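Local atomic coordinates of beta-fructofuranosidase (Arthrobacter, PDB entry 3WPU), a protein that is a carbohydrate-active enzyme of the levansucrase/invertase family, whose members share a five-bladed beta-propeller catalytic domain. Residues I95-V100 with G140-E145; G146-I151 with L177-V182; Q150-Q155 with A183-S188; G173-F178 with T217-V222. All coordinates share one frame; numbering follows the deposited sequence.

Followed from the N terminus, the chain first closes contact 1, where strand 93-102 meets the end of strand 137-141, closing a span of 39 intervening residues that includes strand 115-122. Contact 2 opens at the very next residue and joins the following loop to strand 174-184. Contact 3 starts from the same loop, shares Gln150 and Ile151 with contact 2, and reaches further along the chain, to Ala183 and Tyr185. Contact 4 begins on strand 174-184, shares Leu177 and Phe178 with contact 2, and crosses contact 3, since their segments alternate. Contacts 2 and 3 fasten loop 146-155 to strand 174-184; contact 1 ties the chain just before it to strand 93-102, and contact 4 ties strand 174-184 to strand 213-226.

Contact 1: residues I95-V100 with G140-E145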
loop_
_atom_site.group_PDB
_atom_site.type_symbol
_atom_site.label_atom_id
_atom_site.label_comp_id
_atom_site.label_asym_id
_atom_site.label_seq_id
_atom_site.Cartn_x
_atom_site.Cartn_y
_atom_site.Cartn_z
ATOM N N ILE A 95 -8.062 -3.135 -14.598
ATOM C CA ILE A 95 -7.527 -1.784 -14.646
ATOM C C ILE A 95 -6.758 -1.534 -13.347
ATOM O O ILE A 95 -7.269 -1.774 -12.249
ATOM C CB ILE A 95 -8.650 -0.723 -14.766
ATOM C CG1 ILE A 95 -9.381 -0.848 -16.102
ATOM C CG2 ILE A 95 -8.079 0.688 -14.580
ATOM C CD1 ILE A 95 -10.718 -0.150 -16.123
ATOM N N ILE A 96 -5.521 -1.068 -13.487
ATOM C CA ILE A 96 -4.707 -0.662 -12.333
ATOM C C ILE A 96 -4.186 0.751 -12.521
ATOM O O ILE A 96 -4.064 1.251 -13.661
ATOM C CB ILE A 96 -3.548 -1.624 -12.064
ATOM C CG1 ILE A 96 -2.613 -1.664 -13.272
ATOM C CG2 ILE A 96 -4.097 -2.998 -11.674
ATOM C CD1 ILE A 96 -1.360 -2.503 -13.085
ATOM N N PHE A 97 -3.898 1.378 -11.388
ATOM C CA PHE A 97 -3.263 2.695 -11.326
ATOM C C PHE A 97 -1.887 2.540 -10.744
ATOM O O PHE A 97 -1.696 1.748 -9.810
ATOM C CB PHE A 97 -4.082 3.634 -10.439
ATOM C CG PHE A 97 -5.391 4.039 -11.042
ATOM C CD1 PHE A 97 -5.460 5.101 -11.926
ATOM C CD2 PHE A 97 -6.549 3.372 -10.710
ATOM C CE1 PHE A 97 -6.664 5.496 -12.480
ATOM C CE2 PHE A 97 -7.760 3.766 -11.255
ATOM C CZ PHE A 97 -7.818 4.821 -12.136
ATOM N N SER A 98 -0.920 3.282 -11.292
ATOM C CA SER A 98 0.453 3.225 -10.837
ATOM C C SER A 98 1.108 4.598 -10.796
ATOM O O SER A 98 0.810 5.464 -11.630
ATOM C CB SER A 98 1.317 2.384 -11.782
ATOM O OG SER A 98 0.857 1.052 -11.958
ATOM N N LEU A 99 2.051 4.778 -9.863
ATOM C CA LEU A 99 2.971 5.897 -9.928
ATOM C C LEU A 99 3.955 5.577 -11.047
ATOM O O LEU A 99 4.491 4.466 -11.097
ATOM C CB LEU A 99 3.745 6.096 -8.617
ATOM C CG LEU A 99 2.895 6.416 -7.383
ATOM C CD1 LEU A 99 3.773 6.889 -6.250
ATOM C CD2 LEU A 99 1.827 7.431 -7.744
ATOM N N VAL A 100 4.094 6.517 -11.965
ATOM C CA VAL A 100 5.032 6.360 -13.091
ATOM C C VAL A 100 5.909 7.598 -13.220
ATOM O O VAL A 100 5.524 8.700 -12.833
ATOM C CB VAL A 100 4.295 6.056 -14.421
ATOM C CG1 VAL A 100 3.458 4.772 -14.322
ATOM C CG2 VAL A 100 3.413 7.208 -14.866
ATOM N N GLY A 140 -1.240 5.366 -20.368
ATOM C CA GLY A 140 -0.755 6.734 -20.231
ATOM C C GLY A 140 -1.156 7.366 -18.907
ATOM O O GLY A 140 -1.517 6.673 -17.933
ATOM N N LEU A 141 -1.062 8.694 -18.878
ATOM C CA LEU A 141 -1.252 9.445 -17.650
ATOM C C LEU A 141 -2.724 9.692 -17.418
ATOM O O LEU A 141 -3.493 9.886 -18.360
ATOM C CB LEU A 141 -0.510 10.762 -17.724
ATOM C CG LEU A 141 1.016 10.633 -17.856
ATOM C CD1 LEU A 141 1.656 11.999 -18.048
ATOM C CD2 LEU A 141 1.577 9.955 -16.609
ATOM N N VAL A 142 -3.099 9.708 -16.153
ATOM C CA VAL A 142 -4.494 10.002 -15.776
ATOM C C VAL A 142 -4.852 11.474 -15.982
ATOM O O VAL A 142 -5.947 11.793 -16.485
ATOM C CB VAL A 142 -4.758 9.569 -14.339
ATOM C CG1 VAL A 142 -6.117 10.101 -13.843
ATOM C CG2 VAL A 142 -4.694 8.048 -14.242
ATOM N N PHE A 143 -3.953 12.354 -15.563
ATOM C CA PHE A 143 -4.231 13.788 -15.494
ATOM C C PHE A 143 -3.596 14.576 -16.636
ATOM O O PHE A 143 -2.412 14.423 -16.940
ATOM C CB PHE A 143 -3.761 14.349 -14.165
ATOM C CG PHE A 143 -4.543 13.852 -12.989
ATOM C CD1 PHE A 143 -5.840 14.266 -12.782
ATOM C CD2 PHE A 143 -3.977 12.938 -12.089
ATOM C CE1 PHE A 143 -6.537 13.822 -11.680
ATOM C CE2 PHE A 143 -4.674 12.488 -10.999
ATOM C CZ PHE A 143 -5.968 12.921 -10.785
ATOM N N LYS A 144 -4.373 15.471 -17.229
ATOM C CA LYS A 144 -3.804 16.448 -18.159
ATOM C C LYS A 144 -2.903 17.412 -17.400
ATOM O O LYS A 144 -3.105 17.676 -16.217
ATOM C CB LYS A 144 -4.905 17.218 -18.890
ATOM C CG LYS A 144 -5.760 16.350 -19.798
ATOM C CD LYS A 144 -6.956 17.131 -20.331
ATOM C CE LYS A 144 -7.853 16.249 -21.184
ATOM N NZ LYS A 144 -7.162 15.830 -22.433
ATOM N N GLU A 145 -1.877 17.911 -18.074
ATOM C CA GLU A 145 -0.951 18.872 -17.465
ATOM C C GLU A 145 -1.682 19.998 -16.738
ATOM O O GLU A 145 -2.635 20.569 -17.266
ATOM C CB GLU A 145 -0.052 19.492 -18.539
ATOM C CG GLU A 145 1.157 20.227 -17.978
ATOM C CD GLU A 145 2.364 19.324 -17.853
ATOM O OE1 GLU A 145 3.226 19.362 -18.767
ATOM O OE2 GLU A 145 2.445 18.562 -16.859
#
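Phe97 holds CG trans to its carbonyl carbon (chi1 -70°), which carries the ring out from strand 93-102 until its edge meets Val142. At Val142 a chi1 of 169° sets CG2 beside the backbone N, and this methyl arrives in the plane of the Phe97 ring, 3.7 Å from Phe97 CE1 and 3.8 Å from Phe97 CD1. The two side chains cross at about a right angle. The other branch, Val142 CG1, turns elsewhere and sits over the centre of the Phe143 ring, 3.9 Å above its plane, so that one valine serves a ring edge and a ring face. A second, separate touch lies nearer the end of strand 137-141, where Leu141 CD2 rests 3.7 Å from Val100 CG2. The backbones stay well apart, with the CA atoms of Phe97 and Val142 8.6 Å from each other. Strand 115-122 pairs antiparallel with both 93-102 and 137-141 and so separates them. Trp78 of strand 72-81 meets the Phe97 ring, and Phe143 meets Phe179. No hydrogen bond crosses, and the contact is small and purely apolar, consistent with modest, non-directional packing at a partly buried place.

Contact 2: residues G146-I151 with L177-V182; sequences GVTGQI and LFFTDV
Thr148 and Ile151 face strand 174-184 from a loop of helical backbone conformation, a turn that follows strand 137-141 and precedes strand 159-169 in the chain, laid against the propeller sheet. Gly146 starts it, its O accepting from Gly149 N. Val147 O takes two donors, Gln150 N at 3.2 Å and Gln150 NE2 at 2.9 Å, the latter a bent bond that folds the Gln150 side chain back along the turn. Thr148 makes the most contacts here; Asp181 is its main partner. Its CG2 lies obliquely to the Phe179 ring, 4.0 Å from Phe179 CZ, while Thr148 CB packs 3.4 Å from Asp181 OD1. The hydroxyl OG1 is bonded to Gln160 and Gln162 of strand 159-169, and Gln160 NE2 also donates to Asp181 OD1, so one amide group positions both residues. The backbone of Thr148 takes part as well, with its O 2.6 Å from Asp181 OD2. Gln150 looks outward to strand 213-226, where its OE1 accepts from Val222 N. Ile151 then comes back to the strand: CG1 stands between backbone N and carbonyl carbon (chi1 66°), and the extended chain beyond brings CD1 to 3.2 Å from Asp181 OD2.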
loop_
_atom_site.group_PDB
_atom_site.type_symbol
_atom_site.label_atom_id
_atom_site.label_comp_id
_atom_site.label_asym_id
_atom_site.label_seq_id
_atom_site.Cartn_x
_atom_site.Cartn_y
_atom_site.Cartn_z
ATOM N N GLY A 146 -1.244 20.273 -15.504
ATOM C CA GLY A 146 -1.727 21.386 -14.713
ATOM C C GLY A 146 -2.942 21.090 -13.875
ATOM O O GLY A 146 -3.236 21.846 -12.941
ATOM N N VAL A 147 -3.656 19.999 -14.168
ATOM C CA VAL A 147 -4.916 19.733 -13.487
ATOM C C VAL A 147 -4.718 19.583 -11.971
ATOM O O VAL A 147 -5.473 20.137 -11.180
ATOM C CB VAL A 147 -5.635 18.488 -14.056
ATOM C CG1 VAL A 147 -6.784 18.038 -13.170
ATOM C CG2 VAL A 147 -6.162 18.786 -15.465
ATOM N N THR A 148 -3.707 18.824 -11.562
ATOM C CA THR A 148 -3.538 18.545 -10.130
ATOM C C THR A 148 -2.986 19.744 -9.346
ATOM O O THR A 148 -3.051 19.791 -8.114
ATOM C CB THR A 148 -2.725 17.275 -9.877
ATOM O OG1 THR A 148 -1.383 17.406 -10.400
ATOM C CG2 THR A 148 -3.424 16.084 -10.504
ATOM N N GLY A 149 -2.514 20.748 -10.071
ATOM C CA GLY A 149 -2.066 21.995 -9.477
ATOM C C GLY A 149 -3.196 22.852 -8.950
ATOM O O GLY A 149 -2.954 23.768 -8.199
ATOM N N GLN A 150 -4.435 22.533 -9.306
ATOM C CA GLN A 150 -5.562 23.431 -9.005
ATOM C C GLN A 150 -5.811 23.781 -7.543
ATOM O O GLN A 150 -6.325 24.864 -7.249
ATOM C CB GLN A 150 -6.844 22.950 -9.641
ATOM C CG GLN A 150 -7.315 21.577 -9.324
ATOM C CD GLN A 150 -8.472 21.203 -10.242
ATOM O OE1 GLN A 150 -9.600 21.173 -9.819
ATOM N NE2 GLN A 150 -8.191 21.040 -11.497
ATOM N N ILE A 151 -5.478 22.876 -6.632
ATOM C CA ILE A 151 -5.841 23.055 -5.215
ATOM C C ILE A 151 -4.893 23.940 -4.418
ATOM O O ILE A 151 -5.215 24.330 -3.288
ATOM C CB ILE A 151 -5.988 21.691 -4.488
ATOM C CG1 ILE A 151 -4.649 20.944 -4.399
ATOM C CG2 ILE A 151 -7.084 20.860 -5.152
ATOM C CD1 ILE A 151 -4.712 19.638 -3.633
ATOM N N LEU A 177 -10.757 8.508 -7.634
ATOM C CA LEU A 177 -9.341 8.345 -7.423
ATOM C C LEU A 177 -8.877 9.187 -6.214
ATOM O O LEU A 177 -8.883 10.415 -6.236
ATOM C CB LEU A 177 -8.597 8.714 -8.693
ATOM C CG LEU A 177 -7.067 8.636 -8.668
ATOM C CD1 LEU A 177 -6.596 7.247 -8.275
ATOM C CD2 LEU A 177 -6.511 9.046 -10.018
ATOM N N PHE A 178 -8.574 8.505 -5.121
ATOM C CA PHE A 178 -8.000 9.142 -3.932
ATOM C C PHE A 178 -6.492 9.107 -4.083
ATOM O O PHE A 178 -5.938 8.059 -4.299
ATOM C CB PHE A 178 -8.433 8.424 -2.672
ATOM C CG PHE A 178 -9.912 8.534 -2.411
ATOM C CD1 PHE A 178 -10.440 9.614 -1.732
ATOM C CD2 PHE A 178 -10.774 7.587 -2.944
ATOM C CE1 PHE A 178 -11.811 9.732 -1.515
ATOM C CE2 PHE A 178 -12.146 7.697 -2.734
ATOM C CZ PHE A 178 -12.654 8.779 -2.029
ATOM N N PHE A 179 -5.839 10.238 -3.949
ATOM C CA PHE A 179 -4.396 10.278 -4.125
ATOM C C PHE A 179 -3.745 11.355 -3.277
ATOM O O PHE A 179 -4.400 12.082 -2.558
ATOM C CB PHE A 179 -4.050 10.415 -5.613
ATOM C CG PHE A 179 -4.381 11.767 -6.207
ATOM C CD1 PHE A 179 -3.375 12.684 -6.503
ATOM C CD2 PHE A 179 -5.710 12.127 -6.458
ATOM C CE1 PHE A 179 -3.680 13.932 -7.052
ATOM C CE2 PHE A 179 -6.015 13.369 -6.998
ATOM C CZ PHE A 179 -4.998 14.261 -7.288
ATOM N N THR A 180 -2.425 11.404 -3.331
ATOM C CA THR A 180 -1.666 12.391 -2.609
ATOM C C THR A 180 -1.168 13.414 -3.606
ATOM O O THR A 180 -0.375 13.096 -4.503
ATOM C CB THR A 180 -0.496 11.781 -1.826
ATOM O OG1 THR A 180 -0.914 10.603 -1.108
ATOM C CG2 THR A 180 0.117 12.806 -0.856
ATOM N N ASP A 181 -1.616 14.648 -3.441
ATOM C CA ASP A 181 -1.347 15.716 -4.387
ATOM C C ASP A 181 -0.297 16.596 -3.726
ATOM O O ASP A 181 -0.546 17.125 -2.655
ATOM C CB ASP A 181 -2.646 16.478 -4.680
ATOM C CG ASP A 181 -2.567 17.335 -5.962
ATOM O OD1 ASP A 181 -1.567 17.239 -6.729
ATOM O OD2 ASP A 181 -3.506 18.116 -6.230
ATOM N N VAL A 182 0.896 16.704 -4.323
ATOM C CA VAL A 182 2.032 17.284 -3.616
ATOM C C VAL A 182 2.675 18.443 -4.376
ATOM O O VAL A 182 2.928 18.368 -5.597
ATOM C CB VAL A 182 3.125 16.230 -3.317
ATOM C CG1 VAL A 182 4.135 16.754 -2.307
ATOM C CG2 VAL A 182 2.507 14.947 -2.786
#

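Contact 3: residues Q150-Q155 with A183-S188; sequences QIFEDQ and AFYRNS
Phe152 turns its ring flat onto Ala183, with CG beside its own backbone N and trans to the carbonyl carbon (chi1 -64°). Ala183 CB stands 3.6 Å above the ring plane, almost on the ring normal, in a well-formed CH-pi contact. Ile151 CG1 covers the opposite face, 3.8 Å from the plane and offset toward the rim, so the ring is held between two aliphatic groups. Tyr185 reaches the same loop end-on: its OH donates to Asp154 O at 2.7 Å. The hydroxyl approaches a carbonyl lone pair in the carbonyl plane, at a C=O...O angle of 142°, and Asp154 O itself lies in the plane of the tyrosine ring, at its edge. At Asp154, CG trans to the backbone N (chi1 -175°) brings the carboxylate obliquely against that ring, with Asp154 CG 3.5 Å from Tyr185 CE1 and the two planes inclined to each other. Ser156 OG bonds Asp154 OD1, while Lys194 makes a cation-pi contact with Tyr185. The loop packs against the 183-185 region of the chain, where Ala183 pairs with Asp197 and Phe184 with His159, and Phe152 also touches Gln160, Asp197 and Arg199 on the two flanking strands.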
loop_
_atom_site.group_PDB
_atom_site.type_symbol
_atom_site.label_atom_id
_atom_site.label_comp_id
_atom_site.label_asym_id
_atom_site.label_seq_id
_atom_site.Cartn_x
_atom_site.Cartn_y
_atom_site.Cartn_z
ATOM N N GLN A 150 -4.435 22.533 -9.306
ATOM C CA GLN A 150 -5.562 23.431 -9.005
ATOM C C GLN A 150 -5.811 23.781 -7.543
ATOM O O GLN A 150 -6.325 24.864 -7.249
ATOM C CB GLN A 150 -6.844 22.950 -9.641
ATOM C CG GLN A 150 -7.315 21.577 -9.324
ATOM C CD GLN A 150 -8.472 21.203 -10.242
ATOM O OE1 GLN A 150 -9.600 21.173 -9.819
ATOM N NE2 GLN A 150 -8.191 21.040 -11.497
ATOM N N ILE A 151 -5.478 22.876 -6.632
ATOM C CA ILE A 151 -5.841 23.055 -5.215
ATOM C C ILE A 151 -4.893 23.940 -4.418
ATOM O O ILE A 151 -5.215 24.330 -3.288
ATOM C CB ILE A 151 -5.988 21.691 -4.488
ATOM C CG1 ILE A 151 -4.649 20.944 -4.399
ATOM C CG2 ILE A 151 -7.084 20.860 -5.152
ATOM C CD1 ILE A 151 -4.712 19.638 -3.633
ATOM N N PHE A 152 -3.705 24.204 -4.957
ATOM C CA PHE A 152 -2.667 24.925 -4.219
ATOM C C PHE A 152 -2.815 26.433 -4.306
ATOM O O PHE A 152 -2.779 27.007 -5.389
ATOM C CB PHE A 152 -1.286 24.487 -4.683
ATOM C CG PHE A 152 -1.022 23.042 -4.385
ATOM C CD1 PHE A 152 -0.762 22.624 -3.082
ATOM C CD2 PHE A 152 -1.106 22.087 -5.392
ATOM C CE1 PHE A 152 -0.575 21.275 -2.802
ATOM C CE2 PHE A 152 -0.904 20.752 -5.114
ATOM C CZ PHE A 152 -0.634 20.352 -3.812
ATOM N N GLU A 153 -3.013 27.050 -3.146
ATOM C CA GLU A 153 -3.105 28.498 -3.053
ATOM C C GLU A 153 -1.817 29.127 -3.602
ATOM O O GLU A 153 -1.865 30.050 -4.423
ATOM C CB GLU A 153 -3.349 28.910 -1.597
ATOM C CG GLU A 153 -4.730 28.518 -1.029
ATOM C CD GLU A 153 -4.817 27.126 -0.353
ATOM O OE1 GLU A 153 -4.016 26.240 -0.648
ATOM O OE2 GLU A 153 -5.729 26.907 0.501
ATOM N N ASP A 154 -0.673 28.598 -3.177
ATOM C CA ASP A 154 0.650 29.038 -3.616
ATOM C C ASP A 154 1.072 28.305 -4.886
ATOM O O ASP A 154 1.494 27.141 -4.864
ATOM C CB ASP A 154 1.665 28.842 -2.492
ATOM C CG ASP A 154 3.046 29.382 -2.824
ATOM O OD1 ASP A 154 3.307 29.762 -3.978
ATOM O OD2 ASP A 154 3.878 29.410 -1.897
ATOM N N GLN A 155 0.947 29.004 -6.005
ATOM C CA GLN A 155 1.235 28.437 -7.319
ATOM C C GLN A 155 2.682 28.537 -7.758
ATOM O O GLN A 155 2.977 28.209 -8.898
ATOM C CB GLN A 155 0.351 29.102 -8.363
ATOM C CG GLN A 155 -1.102 28.766 -8.192
ATOM C CD GLN A 155 -1.444 27.378 -8.722
ATOM O OE1 GLN A 155 -2.009 26.532 -8.009
ATOM N NE2 GLN A 155 -1.081 27.136 -9.948
ATOM N N ALA A 183 2.954 19.518 -3.656
ATOM C CA ALA A 183 3.673 20.672 -4.215
ATOM C C ALA A 183 4.976 20.885 -3.452
ATOM O O ALA A 183 5.015 20.822 -2.228
ATOM C CB ALA A 183 2.825 21.932 -4.166
ATOM N N PHE A 184 6.057 21.113 -4.199
ATOM C CA PHE A 184 7.361 21.368 -3.636
ATOM C C PHE A 184 7.783 22.776 -4.011
ATOM O O PHE A 184 7.441 23.258 -5.101
ATOM C CB PHE A 184 8.424 20.422 -4.191
ATOM C CG PHE A 184 8.146 18.954 -3.947
ATOM C CD1 PHE A 184 8.832 18.255 -2.962
ATOM C CD2 PHE A 184 7.204 18.268 -4.719
ATOM C CE1 PHE A 184 8.584 16.905 -2.757
ATOM C CE2 PHE A 184 6.979 16.905 -4.534
ATOM C CZ PHE A 184 7.652 16.241 -3.532
ATOM N N TYR A 185 8.569 23.390 -3.127
ATOM C CA TYR A 185 9.006 24.785 -3.299
ATOM C C TYR A 185 10.499 24.854 -3.065
ATOM O O TYR A 185 10.957 25.120 -1.957
ATOM C CB TYR A 185 8.222 25.692 -2.356
ATOM C CG TYR A 185 6.743 25.610 -2.586
ATOM C CD1 TYR A 185 6.077 26.538 -3.399
ATOM C CD2 TYR A 185 5.989 24.590 -2.015
ATOM C CE1 TYR A 185 4.709 26.452 -3.623
ATOM C CE2 TYR A 185 4.624 24.505 -2.235
ATOM C CZ TYR A 185 3.992 25.421 -3.059
ATOM O OH TYR A 185 2.630 25.342 -3.266
ATOM N N ARG A 186 11.256 24.567 -4.126
ATOM C CA ARG A 186 12.698 24.360 -4.017
ATOM C C ARG A 186 13.478 25.379 -4.838
ATOM O O ARG A 186 13.032 25.793 -5.906
ATOM C CB ARG A 186 13.062 22.942 -4.460
ATOM C CG ARG A 186 12.759 21.890 -3.385
ATOM C CD ARG A 186 12.233 20.577 -3.930
ATOM N NE ARG A 186 13.256 19.601 -4.285
ATOM C CZ ARG A 186 13.393 18.372 -3.762
ATOM N NH1 ARG A 186 12.618 17.910 -2.791
ATOM N NH2 ARG A 186 14.352 17.600 -4.211
ATOM N N ASN A 187 14.626 25.785 -4.303
ATOM C CA ASN A 187 15.579 26.602 -5.041
ATOM C C ASN A 187 16.282 25.736 -6.059
ATOM O O ASN A 187 16.241 24.511 -5.977
ATOM C CB ASN A 187 16.621 27.223 -4.103
ATOM C CG ASN A 187 16.015 28.186 -3.103
ATOM O OD1 ASN A 187 16.088 27.972 -1.890
ATOM N ND2 ASN A 187 15.403 29.235 -3.598
ATOM N N SER A 188 16.962 26.383 -7.000
ATOM C CA SER A 188 17.649 25.673 -8.078
ATOM C C SER A 188 18.653 24.654 -7.546
ATOM O O SER A 188 18.887 23.629 -8.177
ATOM C CB SER A 188 18.347 26.660 -9.016
ATOM O OG SER A 188 18.383 26.145 -10.331
#

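Contact 4: residues G173-F178 with T217-V222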
loop_
_atom_site.group_PDB
_atom_site.type_symbol
_atom_site.label_atom_id
_atom_site.label_comp_id
_atom_site.label_asym_id
_atom_site.label_seq_id
_atom_site.Cartn_x
_atom_site.Cartn_y
_atom_site.Cartn_z
ATOM N N GLY A 173 -19.415 2.759 -13.657
ATOM C CA GLY A 173 -18.077 2.847 -14.251
ATOM C C GLY A 173 -17.295 4.078 -13.806
ATOM O O GLY A 173 -16.182 4.312 -14.275
ATOM N N GLU A 174 -17.870 4.860 -12.901
ATOM C CA GLU A 174 -17.167 6.022 -12.362
ATOM C C GLU A 174 -16.085 5.534 -11.414
ATOM O O GLU A 174 -16.254 4.523 -10.709
ATOM C CB GLU A 174 -18.137 6.926 -11.606
ATOM C CG GLU A 174 -17.520 8.057 -10.801
ATOM C CD GLU A 174 -18.539 8.650 -9.846
ATOM O OE1 GLU A 174 -19.563 9.152 -10.363
ATOM O OE2 GLU A 174 -18.329 8.566 -8.606
ATOM N N ILE A 175 -14.992 6.287 -11.389
ATOM C CA ILE A 175 -13.881 6.027 -10.507
ATOM C C ILE A 175 -13.621 7.248 -9.632
ATOM O O ILE A 175 -13.428 8.366 -10.148
ATOM C CB ILE A 175 -12.619 5.712 -11.325
ATOM C CG1 ILE A 175 -12.817 4.425 -12.165
ATOM C CG2 ILE A 175 -11.416 5.581 -10.402
ATOM C CD1 ILE A 175 -11.672 4.148 -13.120
ATOM N N LYS A 176 -13.595 7.037 -8.316
ATOM C CA LYS A 176 -13.111 8.048 -7.387
ATOM C C LYS A 176 -11.658 7.723 -7.065
ATOM O O LYS A 176 -11.361 6.740 -6.354
ATOM C CB LYS A 176 -13.939 8.085 -6.117
ATOM C CG LYS A 176 -15.355 8.565 -6.288
ATOM C CD LYS A 176 -16.029 8.579 -4.927
ATOM C CE LYS A 176 -17.424 9.176 -4.928
ATOM N NZ LYS A 176 -18.363 8.149 -5.410
ATOM N N LEU A 177 -10.757 8.508 -7.634
ATOM C CA LEU A 177 -9.341 8.345 -7.423
ATOM C C LEU A 177 -8.877 9.187 -6.214
ATOM O O LEU A 177 -8.883 10.415 -6.236
ATOM C CB LEU A 177 -8.597 8.714 -8.693
ATOM C CG LEU A 177 -7.067 8.636 -8.668
ATOM C CD1 LEU A 177 -6.596 7.247 -8.275
ATOM C CD2 LEU A 177 -6.511 9.046 -10.018
ATOM N N PHE A 178 -8.574 8.505 -5.121
ATOM C CA PHE A 178 -8.000 9.142 -3.932
ATOM C C PHE A 178 -6.492 9.107 -4.083
ATOM O O PHE A 178 -5.938 8.059 -4.299
ATOM C CB PHE A 178 -8.433 8.424 -2.672
ATOM C CG PHE A 178 -9.912 8.534 -2.411
ATOM C CD1 PHE A 178 -10.440 9.614 -1.732
ATOM C CD2 PHE A 178 -10.774 7.587 -2.944
ATOM C CE1 PHE A 178 -11.811 9.732 -1.515
ATOM C CE2 PHE A 178 -12.146 7.697 -2.734
ATOM C CZ PHE A 178 -12.654 8.779 -2.029
ATOM N N THR A 217 -11.901 8.844 -18.912
ATOM C CA THR A 217 -12.435 10.151 -19.195
ATOM C C THR A 217 -12.610 10.868 -17.846
ATOM O O THR A 217 -12.551 10.235 -16.785
ATOM C CB THR A 217 -13.781 10.071 -19.967
ATOM O OG1 THR A 217 -14.782 9.446 -19.159
ATOM C CG2 THR A 217 -13.617 9.292 -21.269
ATOM N N GLY A 218 -12.775 12.186 -17.897
ATOM C CA GLY A 218 -12.962 12.987 -16.703
ATOM C C GLY A 218 -11.632 13.306 -16.050
ATOM O O GLY A 218 -10.677 13.620 -16.739
ATOM N N PHE A 219 -11.557 13.218 -14.722
ATOM C CA PHE A 219 -10.335 13.598 -13.993
ATOM C C PHE A 219 -9.917 15.034 -14.325
ATOM O O PHE A 219 -8.759 15.350 -14.509
ATOM C CB PHE A 219 -9.220 12.578 -14.249
ATOM C CG PHE A 219 -9.554 11.197 -13.773
ATOM C CD1 PHE A 219 -9.760 10.951 -12.416
ATOM C CD2 PHE A 219 -9.696 10.142 -14.671
ATOM C CE1 PHE A 219 -10.056 9.675 -11.976
ATOM C CE2 PHE A 219 -9.969 8.864 -14.232
ATOM C CZ PHE A 219 -10.198 8.636 -12.884
ATOM N N ASN A 220 -10.920 15.894 -14.391
ATOM C CA ASN A 220 -10.763 17.302 -14.760
ATOM C C ASN A 220 -10.728 18.229 -13.552
ATOM O O ASN A 220 -10.272 19.361 -13.644
ATOM C CB ASN A 220 -11.878 17.755 -15.736
ATOM C CG ASN A 220 -13.269 17.310 -15.314
ATOM O OD1 ASN A 220 -13.996 18.025 -14.621
ATOM N ND2 ASN A 220 -13.650 16.112 -15.733
ATOM N N LYS A 221 -11.241 17.732 -12.423
ATOM C CA LYS A 221 -11.435 18.498 -11.214
ATOM C C LYS A 221 -10.801 17.728 -10.062
ATOM O O LYS A 221 -11.018 16.532 -9.953
ATOM C CB LYS A 221 -12.946 18.609 -10.958
ATOM C CG LYS A 221 -13.335 19.322 -9.685
ATOM C CD LYS A 221 -13.049 20.791 -9.809
ATOM C CE LYS A 221 -13.664 21.593 -8.653
ATOM N NZ LYS A 221 -13.081 22.970 -8.701
ATOM N N VAL A 222 -10.029 18.417 -9.235
ATOM C CA VAL A 222 -9.424 17.824 -8.027
ATOM C C VAL A 222 -9.987 18.508 -6.782
ATOM O O VAL A 222 -9.991 19.742 -6.701
ATOM C CB VAL A 222 -7.895 17.936 -8.059
ATOM C CG1 VAL A 222 -7.296 17.346 -6.793
ATOM C CG2 VAL A 222 -7.354 17.254 -9.304
#
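Strands 159-169, 174-184, 197-210 and 213-226 follow one another as an antiparallel meander, the kind of unit from which propeller blades are built, and Phe219 of strand 213-226 reaches past strand 197-210 to Ile175 and Leu177 of strand 174-184. Its backbone has left-handed helical angles (phi 56°, psi 42°), a local departure from extended conformation directly after Gly218. The CB bond does not aim at strand 174-184, but with CG trans to the carbonyl carbon (chi1 -62°) the far end of the ring does approach it. Phe219 CE1 comes to 3.7 Å from Leu177 CB and 4.1 Å from Leu177 CD2, the two side chains crossing at about a right angle. The next ring atom, Phe219 CZ, lies 4.1 Å from both CB and CG2 of Ile175. Leu177 CB and Ile175 O meet the ring obliquely. Ile175 and Leu177 point toward strand 213-226, while Lys176 between them points away, and its NZ forms a salt bridge 3.2 Å from Glu174 OE2, which it meets nearly along the C-O axis. No hydrogen bond joins the two segments directly; the intervening strand 197-210 takes the backbone bonds, Gly205 with Ile175 and Ser203 with Leu177, and Ser203 OG reaches Lys221 O. On the neighbouring strand 159-169, Ala167 touches both aliphatic residues, while Leu80 and Trp78 of strand 72-81 meet Ile175 and Leu177 respectively.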